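Local structure of Ras-related protein Rab-7L1 (Homo sapiens, 6HH2) at residues V171-E174 and K175-R178; W135-S138 and R139-D143; K37-K40 and S41-V45. The protein regulates vesicle trafficking as a Rab small GTPase, maintains the integrity of the endosome-trans-Golgi network, recruits LRRK2 to the Golgi and stimulates the kinase activity of LRRK2. The protein carries 4 engineered substitutions. All blocks are in the same frame, centred on the assembly; numbering follows the deposited sequence. Where two conformers were deposited one is given.

Interaction 1 (V171-E174 and K175-R178); sequences VLIE and KMMR
The terminal methyl of Met176 turns back between Leu172 and Ile173, one turn earlier in the same helix. Its CE comes within 4.2 Å of Ile173 CG1 and also touches Leu172. It lies closer still to the main chain, 3.8 Å from Ile173 CA. The bend is at the sulfur: CG of Met176 stands anti to the carbonyl carbon, the next bond runs straight on, and the last torsion (chi3 -66°) folds CE toward the earlier turn. Beside this centre, Met177 CG packs against Ile173 CG2 at 4.4 Å, before its chain bends away from the Ile173 side.

Around the apolar core the backbone keeps the regular i to i+4 pattern of an alpha helix. Met176 N donates to Leu172 O, and Met177 N donates to Ile173 O at 2.9 Å and 160°. Lys175 N reaches Val171 O and Arg178 N reaches Glu174 O in the same way. At the polar edge, Glu174 runs outward with an extended chain, and its OE2 forms a salt bridge with Arg170.

These last two turns belong to the C-terminal helix 165-178 of the Ras fold, laid across one face of the central sheet. Ile173 rests on strands 48-55 and 58-66, Leu172 on strand 86-92, and Met176 bridges strands 8-17, 58-66 and 86-92.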
loop_
_atom_site.group_PDB
_atom_site.type_symbol
_atom_site.label_atom_id
_atom_site.label_comp_id
_atom_site.label_asym_id
_atom_site.label_seq_id
_atom_site.Cartn_x
_atom_site.Cartn_y
_atom_site.Cartn_z
ATOM N N VAL A 171 -7.214 4.369 -7.845
ATOM C CA VAL A 171 -8.067 3.215 -8.164
ATOM C C VAL A 171 -8.248 2.326 -6.942
ATOM O O VAL A 171 -9.302 1.695 -6.781
ATOM C CB VAL A 171 -7.593 2.448 -9.415
ATOM C CG1 VAL A 171 -7.526 3.394 -10.648
ATOM C CG2 VAL A 171 -6.319 1.678 -9.146
ATOM N N LEU A 172 -7.269 2.295 -6.045
ATOM C CA LEU A 172 -7.456 1.578 -4.786
ATOM C C LEU A 172 -8.518 2.243 -3.910
ATOM O O LEU A 172 -9.341 1.546 -3.307
ATOM C CB LEU A 172 -6.122 1.463 -4.059
ATOM C CG LEU A 172 -6.152 0.628 -2.778
ATOM C CD1 LEU A 172 -6.528 -0.818 -3.061
ATOM C CD2 LEU A 172 -4.789 0.724 -2.089
ATOM N N ILE A 173 -8.520 3.582 -3.822
ATOM C CA ILE A 173 -9.585 4.270 -3.078
ATOM C C ILE A 173 -10.942 3.933 -3.643
ATOM O O ILE A 173 -11.904 3.696 -2.894
ATOM C CB ILE A 173 -9.353 5.785 -3.109
ATOM C CG1 ILE A 173 -8.095 6.114 -2.333
ATOM C CG2 ILE A 173 -10.593 6.563 -2.541
ATOM C CD1 ILE A 173 -7.638 7.627 -2.529
ATOM N N GLU A 174 -11.061 3.947 -4.969
ATOM C CA GLU A 174 -12.361 3.680 -5.556
ATOM C C GLU A 174 -12.807 2.265 -5.250
ATOM O O GLU A 174 -14.000 2.032 -4.995
ATOM C CB GLU A 174 -12.346 4.011 -7.043
ATOM C CG GLU A 174 -11.961 5.503 -7.284
ATOM C CD GLU A 174 -12.126 5.957 -8.703
ATOM O OE1 GLU A 174 -12.724 5.183 -9.472
ATOM O OE2 GLU A 174 -11.715 7.093 -9.054
ATOM N N LYS A 175 -11.860 1.333 -5.166
ATOM C CA LYS A 175 -12.232 -0.038 -4.797
ATOM C C LYS A 175 -12.657 -0.125 -3.332
ATOM O O LYS A 175 -13.586 -0.865 -2.990
ATOM C CB LYS A 175 -11.051 -0.977 -5.070
ATOM C CG LYS A 175 -11.301 -2.441 -4.605
ATOM C CD LYS A 175 -12.360 -3.095 -5.480
ATOM C CE LYS A 175 -11.731 -3.646 -6.747
ATOM N NZ LYS A 175 -12.794 -4.392 -7.482
ATOM N N MET A 176 -11.947 0.566 -2.445
ATOM C CA MET A 176 -12.337 0.555 -1.034
ATOM C C MET A 176 -13.712 1.181 -0.846
ATOM O O MET A 176 -14.503 0.720 -0.018
ATOM C CB MET A 176 -11.303 1.294 -0.187
ATOM C CG MET A 176 -9.935 0.537 -0.118
ATOM S SD MET A 176 -8.808 1.269 1.064
ATOM C CE MET A 176 -8.469 2.911 0.314
ATOM N N MET A 177 -14.031 2.222 -1.631
ATOM C CA MET A 177 -15.381 2.787 -1.573
ATOM C C MET A 177 -16.430 1.784 -2.053
ATOM O O MET A 177 -17.499 1.642 -1.442
ATOM C CB MET A 177 -15.443 4.082 -2.392
ATOM C CG MET A 177 -14.684 5.242 -1.732
ATOM S SD MET A 177 -15.524 5.822 -0.254
ATOM C CE MET A 177 -16.913 6.721 -0.958
ATOM N N ARG A 178 -16.130 1.055 -3.124
ATOM C CA ARG A 178 -17.053 0.046 -3.626
ATOM C C ARG A 178 -17.265 -1.056 -2.600
ATOM O O ARG A 178 -18.368 -1.583 -2.455
ATOM C CB ARG A 178 -16.526 -0.531 -4.936
ATOM C CG ARG A 178 -17.566 -1.400 -5.643
ATOM C CD ARG A 178 -17.093 -1.913 -6.995
ATOM N NE ARG A 178 -18.106 -2.800 -7.584
ATOM C CZ ARG A 178 -18.020 -3.340 -8.802
ATOM N NH1 ARG A 178 -16.959 -3.079 -9.574
ATOM N NH2 ARG A 178 -18.985 -4.140 -9.239
#

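Interaction 2 (W135-S138 and R139-D143); sequences WAVS and RDQID
The guanidinium of Arg139 lies over one face of the Trp135 ring, above the outer part of its six-membered portion. NH2 comes to 3.5 Å from CH2 of the indole, and CZ lies 3.6 Å from the same atom. The two flat groups are tilted 33° from each other, so the overlap is skewed. The arginine gets there with an extended chain from CG to NE that crosses the tryptophan at about a right angle. NH2 is also paired with Glu156 OE1 in a salt bridge, while Trp135 NE1 donates a hydrogen bond to Ser130 O.

Next to this pair the chain enters helix 139-148 through a capping box, the reciprocal pairing that closes a helix start. Ser138 is the N-cap. Its OG, turned between its own backbone N and carbonyl carbon (chi1 67°), accepts from Gln141 N at 3.0 Å. In return, Gln141 OE1 accepts from Ser138 N at 2.9 Å; this half is less certain, because Gln141 was modelled in two conformers. Ile142 N donates to Ser138 O, lying in that carbonyl's plane, and so starts the helical bonding.

On the inner side Val137 CG2 meets Ile142 CD1 at 3.8 Å, their chains crossing nearly square. Ile142 CD1 also lies 4.2 Å from Trp135 CZ3. From there Ile142 reaches inward to Phe91 of strand 86-92 and to Leu125 and Ala127 of strand 123-128, and Phe99 of helix 96-112 touches both Val137 and Ile142. On strand 153-156, Trp154 touches Arg139 and Ile142, and Glu156 lies against Trp135.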
loop_
_atom_site.group_PDB
_atom_site.type_symbol
_atom_site.label_atom_id
_atom_site.label_comp_id
_atom_site.label_asym_id
_atom_site.label_seq_id
_atom_site.Cartn_x
_atom_site.Cartn_y
_atom_site.Cartn_z
ATOM N N TRP A 135 15.848 -4.431 -14.828
ATOM C CA TRP A 135 15.029 -5.071 -13.816
ATOM C C TRP A 135 15.475 -6.516 -13.599
ATOM O O TRP A 135 16.123 -7.132 -14.454
ATOM C CB TRP A 135 13.582 -5.105 -14.301
ATOM C CG TRP A 135 12.881 -3.783 -14.460
ATOM C CD1 TRP A 135 13.419 -2.519 -14.465
ATOM C CD2 TRP A 135 11.482 -3.623 -14.620
ATOM N NE1 TRP A 135 12.430 -1.586 -14.648
ATOM C CE2 TRP A 135 11.223 -2.239 -14.737
ATOM C CE3 TRP A 135 10.414 -4.525 -14.657
ATOM C CZ2 TRP A 135 9.925 -1.732 -14.928
ATOM C CZ3 TRP A 135 9.136 -4.028 -14.827
ATOM C CH2 TRP A 135 8.899 -2.643 -14.957
ATOM N N ALA A 136 15.119 -7.055 -12.438
ATOM C CA ALA A 136 15.438 -8.429 -12.086
ATOM C C ALA A 136 14.287 -9.378 -12.364
ATOM O O ALA A 136 14.438 -10.586 -12.171
ATOM C CB ALA A 136 15.824 -8.515 -10.604
ATOM N N VAL A 137 13.138 -8.847 -12.799
ATOM C CA VAL A 137 11.964 -9.627 -13.164
ATOM C C VAL A 137 11.399 -9.019 -14.442
ATOM O O VAL A 137 11.653 -7.851 -14.773
ATOM C CB VAL A 137 10.884 -9.595 -12.056
ATOM C CG1 VAL A 137 11.454 -10.213 -10.761
ATOM C CG2 VAL A 137 10.405 -8.162 -11.787
ATOM N N SER A 138 10.600 -9.811 -15.160
ATOM C CA SER A 138 9.903 -9.323 -16.338
ATOM C C SER A 138 8.446 -9.009 -16.020
ATOM O O SER A 138 7.884 -9.506 -15.049
ATOM C CB SER A 138 9.929 -10.381 -17.451
ATOM O OG SER A 138 9.159 -11.522 -17.075
ATOM N N ARG A 139 7.809 -8.230 -16.904
ATOM C CA ARG A 139 6.410 -7.881 -16.663
ATOM C C ARG A 139 5.516 -9.112 -16.733
ATOM O O ARG A 139 4.561 -9.233 -15.960
ATOM C CB ARG A 139 5.960 -6.801 -17.652
ATOM C CG ARG A 139 6.588 -5.430 -17.371
ATOM C CD ARG A 139 6.370 -4.443 -18.558
ATOM N NE ARG A 139 6.878 -3.096 -18.240
ATOM C CZ ARG A 139 8.122 -2.693 -18.516
ATOM N NH1 ARG A 139 8.985 -3.536 -19.083
ATOM N NH2 ARG A 139 8.513 -1.458 -18.228
ATOM N N ASP A 140 5.795 -10.024 -17.667
ATOM C CA ASP A 140 4.998 -11.249 -17.725
ATOM C C ASP A 140 5.140 -12.055 -16.442
ATOM O O ASP A 140 4.157 -12.604 -15.935
ATOM C CB ASP A 140 5.355 -12.092 -18.953
ATOM C CG ASP A 140 4.773 -11.522 -20.265
ATOM O OD1 ASP A 140 3.914 -10.599 -20.219
ATOM O OD2 ASP A 140 5.178 -11.997 -21.349
ATOM N N GLN A 141 6.390 -12.093 -16.007
ATOM C CA GLN A 141 6.561 -12.762 -14.587
ATOM C C GLN A 141 5.708 -12.048 -13.444
ATOM O O GLN A 141 5.088 -12.679 -12.557
ATOM C CB GLN A 141 8.045 -12.698 -14.188
ATOM C CG GLN A 141 8.932 -13.867 -14.664
ATOM C CD GLN A 141 10.399 -13.626 -14.289
ATOM O OE1 GLN A 141 10.787 -12.494 -13.972
ATOM N NE2 GLN A 141 11.211 -14.695 -14.298
ATOM N N ILE A 142 5.715 -10.737 -13.473
ATOM C CA ILE A 142 4.929 -10.053 -12.447
ATOM C C ILE A 142 3.452 -10.385 -12.571
ATOM O O ILE A 142 2.766 -10.628 -11.567
ATOM C CB ILE A 142 5.166 -8.543 -12.509
ATOM C CG1 ILE A 142 6.648 -8.236 -12.255
ATOM C CG2 ILE A 142 4.338 -7.858 -11.437
ATOM C CD1 ILE A 142 6.996 -6.796 -12.589
ATOM N N ASP A 143 2.931 -10.346 -13.782
ATOM C CA ASP A 143 1.509 -10.628 -13.969
ATOM C C ASP A 143 1.152 -12.039 -13.546
ATOM O O ASP A 143 0.124 -12.249 -12.901
ATOM C CB ASP A 143 1.079 -10.371 -15.418
ATOM C CG ASP A 143 -0.451 -10.415 -15.590
ATOM O OD1 ASP A 143 -1.088 -9.502 -15.001
ATOM O OD2 ASP A 143 -0.951 -11.361 -16.244
#

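Interaction 3 (K37-K40 and S41-V45); sequences KHYK and STVGV
Val43 packs against the rim of the Tyr39 ring, with CB 3.8 Å from CD2 and CG2 close to the ring plane. A chi1 of 75° folds the ring back over the tyrosine's own main chain and brings that rim to the valine. Lys40 CG sits over the centre of the ring, 3.8 Å above its plane. Beneath them the carbonyl of Tyr39 takes two donors: Val43 N nearly in line with it, at 3.0 Å, and Thr42 N from above its plane.

This short helical turn is probably part of the effector region, the first switch of Ras-like GTPases. Lys37, His38, Tyr39, Lys40 and Thr42 are GTP-binding residues, yet here, with GDP bound, the Lys40 side chain is about 13 Å from the magnesium ion. Gly44 N still bonds to Lys40 O, but the glycine's positive phi (88°) takes the chain out of the helix; the Gly44-Val45 bond is the one cut by the Salmonella protease GtgE.

Beyond the ring, Lys40 NZ donates to Tyr39 OH at 3.2 Å. NZ also forms a salt bridge with Asp33, Tyr39 OH is hydrogen-bonded to the same carboxylate, and a water links NZ to Gly44 O. The opposite flank is looser and wet: two waters donate to His38 O and both bond Ser41 OG, and one of them, 2.8 Å from Thr42 OG1, carries the bridge on to the threonine.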
loop_
_atom_site.group_PDB
_atom_site.type_symbol
_atom_site.label_atom_id
_atom_site.label_comp_id
_atom_site.label_asym_id
_atom_site.label_seq_id
_atom_site.Cartn_x
_atom_site.Cartn_y
_atom_site.Cartn_z
ATOM N N LYS A 37 1.593 19.477 8.628
ATOM C CA LYS A 37 1.773 18.459 9.662
ATOM C C LYS A 37 1.166 18.870 10.985
ATOM O O LYS A 37 1.436 18.203 12.021
ATOM C CB LYS A 37 3.266 18.164 9.850
ATOM C CG LYS A 37 3.869 17.449 8.614
ATOM C CD LYS A 37 5.272 16.955 8.975
ATOM C CE LYS A 37 6.326 17.400 8.049
ATOM N NZ LYS A 37 7.612 17.034 8.774
ATOM N N HIS A 38 0.415 19.970 11.019
ATOM C CA HIS A 38 -0.177 20.457 12.252
ATOM C C HIS A 38 -0.985 19.375 12.946
ATOM O O HIS A 38 -0.988 19.295 14.195
ATOM C CB HIS A 38 -1.040 21.698 11.946
ATOM C CG HIS A 38 -1.562 22.412 13.154
ATOM N ND1 HIS A 38 -2.735 22.050 13.772
ATOM C CD2 HIS A 38 -1.132 23.533 13.783
ATOM C CE1 HIS A 38 -2.985 22.886 14.766
ATOM N NE2 HIS A 38 -2.034 23.808 14.789
ATOM N N TYR A 39 -1.613 18.506 12.176
ATOM C CA TYR A 39 -2.477 17.490 12.735
ATOM C C TYR A 39 -1.733 16.480 13.610
ATOM O O TYR A 39 -2.369 15.868 14.461
ATOM C CB TYR A 39 -3.221 16.752 11.624
ATOM C CG TYR A 39 -2.372 15.758 10.824
ATOM C CD1 TYR A 39 -1.558 16.171 9.751
ATOM C CD2 TYR A 39 -2.397 14.399 11.136
ATOM C CE1 TYR A 39 -0.784 15.253 9.033
ATOM C CE2 TYR A 39 -1.649 13.482 10.420
ATOM C CZ TYR A 39 -0.840 13.917 9.350
ATOM O OH TYR A 39 -0.094 13.008 8.623
ATOM N N LYS A 40 -0.426 16.277 13.409
ATOM C CA LYS A 40 0.241 15.158 14.086
ATOM C C LYS A 40 0.247 15.330 15.588
ATOM O O LYS A 40 0.319 14.338 16.332
ATOM C CB LYS A 40 1.671 15.045 13.570
ATOM C CG LYS A 40 1.702 14.614 12.127
ATOM C CD LYS A 40 3.116 14.533 11.633
ATOM C CE LYS A 40 3.151 14.057 10.214
ATOM N NZ LYS A 40 2.774 12.582 10.073
ATOM N N SER A 41 0.186 16.564 16.060
ATOM C CA SER A 41 0.338 16.755 17.505
ATOM C C SER A 41 -0.837 16.159 18.283
ATOM O O SER A 41 -0.686 15.797 19.459
ATOM C CB SER A 41 0.567 18.229 17.798
ATOM O OG SER A 41 -0.654 18.918 17.805
ATOM N N THR A 42 -2.005 16.018 17.655
ATOM C CA THR A 42 -3.174 15.424 18.299
ATOM C C THR A 42 -3.594 14.080 17.712
ATOM O O THR A 42 -4.329 13.334 18.370
ATOM C CB THR A 42 -4.364 16.399 18.287
ATOM O OG1 THR A 42 -4.689 16.719 16.910
ATOM C CG2 THR A 42 -4.036 17.668 19.019
ATOM N N VAL A 43 -3.158 13.749 16.499
ATOM C CA VAL A 43 -3.489 12.474 15.880
ATOM C C VAL A 43 -2.418 11.427 16.178
ATOM O O VAL A 43 -2.686 10.216 16.096
ATOM C CB VAL A 43 -3.640 12.739 14.364
ATOM C CG1 VAL A 43 -3.731 11.450 13.553
ATOM C CG2 VAL A 43 -4.862 13.653 14.124
ATOM N N GLY A 44 -1.203 11.874 16.469
ATOM C CA GLY A 44 -0.068 10.989 16.651
ATOM C C GLY A 44 0.664 10.669 15.366
ATOM O O GLY A 44 0.467 11.302 14.312
ATOM N N VAL A 45 1.480 9.604 15.432
ATOM C CA VAL A 45 2.367 9.252 14.329
ATOM C C VAL A 45 2.401 7.753 14.010
ATOM O O VAL A 45 3.315 7.287 13.325
ATOM C CB VAL A 45 3.785 9.832 14.529
ATOM C CG1 VAL A 45 3.772 11.392 14.513
ATOM C CG2 VAL A 45 4.433 9.278 15.817
HETATM O O HOH W 1 -3.101 18.866 16.064
HETATM O O HOH W 2 0.406 20.856 15.996
HETATM O O HOH W 3 0.816 11.354 11.640
#

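How the interactions relate
All three are local contacts within one Ras-family domain: at the end of helix 165-178, the start of helix 139-148 and the short helix 40-43. Interaction 1 is the most buried: methionines and aliphatic side chains face the central sheet, and polar groups stay at the edge. Interactions 2 and 3 are surface contacts on opposite sides of the chain's centre, 39 Å apart between centres, and both combine an aromatic ring with polar bonds beside it. In 135-143 an isoleucine still reaches the core; in 37-45 waters do much of the bridging and no residue is buried. Interactions 1 and 2 both touch strand 86-92, at Ala86 and Val88 in one case and at Phe91 in the other.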